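Local coordinates for protein glycoside hydrolase family 31 (Trueperella pyogenes, PDB 5I0G) that degrades cycloalternan, a cyclic tetrasaccharide of glucose, probably by cleaving its alpha-glucosidic linkages, at residues Gly567-Ala572 with Arg602-Trp607. The protein carries 1 engineered substitution. Residues are numbered along the deposited sequence; the frame is centred on the assembly and turned at random.
Sequences GPVPEA and RDRTPW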
loop_
_atom_site.group_PDB
_atom_site.type_symbol
_atom_site.label_atom_id
_atom_site.label_comp_id
_atom_site.label_asym_id
_atom_site.label_seq_id
_atom_site.Cartn_x
_atom_site.Cartn_y
_atom_site.Cartn_z
ATOM N N GLY A 567 1.192 -18.894 1.929
ATOM C CA GLY A 567 0.814 -20.251 1.559
ATOM C C GLY A 567 2.006 -21.181 1.297
ATOM O O GLY A 567 3.143 -20.841 1.619
ATOM N N PRO A 568 1.754 -22.357 0.689
ATOM C CA PRO A 568 2.822 -23.323 0.423
ATOM C C PRO A 568 4.010 -22.691 -0.321
ATOM O O PRO A 568 3.835 -21.730 -1.080
ATOM C CB PRO A 568 2.131 -24.377 -0.455
ATOM C CG PRO A 568 0.681 -24.274 -0.109
ATOM C CD PRO A 568 0.461 -22.809 0.133
ATOM N N VAL A 569 5.209 -23.204 -0.096
ATOM C CA VAL A 569 6.365 -22.652 -0.794
ATOM C C VAL A 569 6.147 -22.664 -2.309
ATOM O O VAL A 569 5.438 -23.526 -2.836
ATOM C CB VAL A 569 7.683 -23.386 -0.449
ATOM C CG1 VAL A 569 7.998 -23.232 1.038
ATOM C CG2 VAL A 569 7.652 -24.860 -0.874
ATOM N N PRO A 570 6.757 -21.706 -3.019
ATOM C CA PRO A 570 6.639 -21.706 -4.465
ATOM C C PRO A 570 7.167 -22.976 -5.092
ATOM O O PRO A 570 8.114 -23.580 -4.560
ATOM C CB PRO A 570 7.508 -20.525 -4.880
ATOM C CG PRO A 570 8.462 -20.332 -3.750
ATOM C CD PRO A 570 7.613 -20.599 -2.557
ATOM N N GLU A 571 6.572 -23.378 -6.214
ATOM C CA GLU A 571 7.149 -24.470 -6.988
ATOM C C GLU A 571 8.573 -24.063 -7.392
ATOM O O GLU A 571 8.889 -22.859 -7.457
ATOM C CB GLU A 571 6.283 -24.850 -8.193
ATOM C CG GLU A 571 6.128 -23.792 -9.285
ATOM C CD GLU A 571 5.569 -24.329 -10.602
ATOM O OE1 GLU A 571 4.984 -23.531 -11.358
ATOM O OE2 GLU A 571 5.745 -25.540 -10.908
ATOM N N ALA A 572 9.431 -25.050 -7.619
ATOM C CA ALA A 572 10.854 -24.785 -7.841
ATOM C C ALA A 572 11.121 -23.820 -9.000
ATOM O O ALA A 572 11.997 -22.967 -8.904
ATOM C CB ALA A 572 11.618 -26.083 -8.065
ATOM N N ARG A 602 7.607 -23.101 6.061
ATOM C CA ARG A 602 7.203 -22.173 4.991
ATOM C C ARG A 602 8.267 -21.176 4.561
ATOM O O ARG A 602 7.964 -20.348 3.713
ATOM C CB ARG A 602 5.952 -21.381 5.407
ATOM C CG ARG A 602 4.711 -22.222 5.574
ATOM C CD ARG A 602 4.081 -22.669 4.257
ATOM N NE ARG A 602 2.658 -22.307 4.294
ATOM C CZ ARG A 602 1.613 -23.104 4.073
ATOM N NH1 ARG A 602 1.743 -24.382 3.732
ATOM N NH2 ARG A 602 0.397 -22.579 4.153
ATOM N N ASP A 603 9.477 -21.236 5.144
ATOM C CA ASP A 603 10.574 -20.295 4.819
ATOM C C ASP A 603 10.823 -20.254 3.299
ATOM O O ASP A 603 10.756 -21.290 2.637
ATOM C CB ASP A 603 11.900 -20.700 5.497
ATOM C CG ASP A 603 11.895 -20.557 7.048
ATOM O OD1 ASP A 603 10.844 -20.278 7.672
ATOM O OD2 ASP A 603 12.990 -20.745 7.649
ATOM N N ARG A 604 11.104 -19.066 2.762
ATOM C CA ARG A 604 11.442 -18.906 1.340
ATOM C C ARG A 604 12.964 -18.842 1.148
ATOM O O ARG A 604 13.469 -18.212 0.221
ATOM C CB ARG A 604 10.739 -17.661 0.733
ATOM C CG ARG A 604 9.437 -17.950 0.012
ATOM C CD ARG A 604 8.385 -18.570 0.933
ATOM N NE ARG A 604 7.063 -18.514 0.308
ATOM C CZ ARG A 604 5.963 -19.135 0.747
ATOM N NH1 ARG A 604 5.965 -19.917 1.825
ATOM N NH2 ARG A 604 4.830 -18.979 0.073
ATOM N N THR A 605 13.691 -19.516 2.038
ATOM C CA THR A 605 15.129 -19.650 1.923
ATOM C C THR A 605 15.383 -20.615 0.757
ATOM O O THR A 605 14.551 -21.494 0.510
ATOM C CB THR A 605 15.756 -20.261 3.191
ATOM O OG1 THR A 605 15.159 -21.533 3.444
ATOM C CG2 THR A 605 15.547 -19.368 4.407
ATOM N N PRO A 606 16.508 -20.452 0.033
ATOM C CA PRO A 606 16.800 -21.365 -1.085
ATOM C C PRO A 606 16.834 -22.851 -0.679
ATOM O O PRO A 606 16.395 -23.711 -1.456
ATOM C CB PRO A 606 18.187 -20.904 -1.550
ATOM C CG PRO A 606 18.250 -19.456 -1.166
ATOM C CD PRO A 606 17.501 -19.362 0.127
ATOM N N TRP A 607 17.326 -23.138 0.529
ATOM C CA TRP A 607 17.463 -24.526 1.010
ATOM C C TRP A 607 16.118 -25.122 1.426
ATOM O O TRP A 607 15.857 -26.268 1.144
ATOM C CB TRP A 607 18.521 -24.689 2.125
ATOM C CG TRP A 607 18.549 -23.561 3.073
ATOM C CD1 TRP A 607 17.816 -23.419 4.212
ATOM C CD2 TRP A 607 19.334 -22.385 2.939
ATOM N NE1 TRP A 607 18.101 -22.208 4.796
ATOM C CE2 TRP A 607 19.022 -21.549 4.026
ATOM C CE3 TRP A 607 20.265 -21.948 1.990
ATOM C CZ2 TRP A 607 19.626 -20.305 4.212
ATOM C CZ3 TRP A 607 20.852 -20.706 2.164
ATOM C CH2 TRP A 607 20.536 -19.903 3.274
HETATM O O HOH W 1 1.691 -19.774 4.621
#
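Arg-604 reaches across to the Gly-567–Pro-570 loop and grips the carbonyl oxygen of Gly-567 with both terminal nitrogens. Its chain leaves CB, turns at chi2 (61°) and then runs extended. CG and CD pass the ring of Pro-570, each about 4.1 Å from its CD, and NE comes closer, 3.6 Å from the same Pro-570 CD; the NE hydrogen is spent on Gly-564 O. At the tip NH1 and NH2 each lie 3.0 Å from Gly-567 O, which sits in the guanidinium plane. Neither bond is straight (146° and 147° at the hydrogen), as expected when one oxygen is shared end-on. NH1 also bonds Arg-602 O at 2.8 Å, on a lone pair; the bonds to Gly-567 O and Arg-602 O lie in the guanidinium plane and fix its rotation, and NH2 has a further partner in Ser-535 OG. Over one face stands Val-569 CA. The two loops follow strands 558-561 and 587-590, the last two of the family 31 TIM barrel, and lead into helices 572-582 and 606-613; the Arg-604 side chain is about 11 Å from a bound glucose unit. On the more exposed side, Arg-602 lays its guanidinium flat against the Gly-567–Pro-568 peptide, with Pro-568 N 3.5 Å above the centre of the plane. Bends at chi2 and chi3 swing the group over that peptide, and NE donates to a water 2.7 Å away, which also takes a weak bond from Gly-567 N. Val-569 CG1 packs against the backbone of 602-607, 3.7 Å from Asp-603 O and close to Arg-602 O.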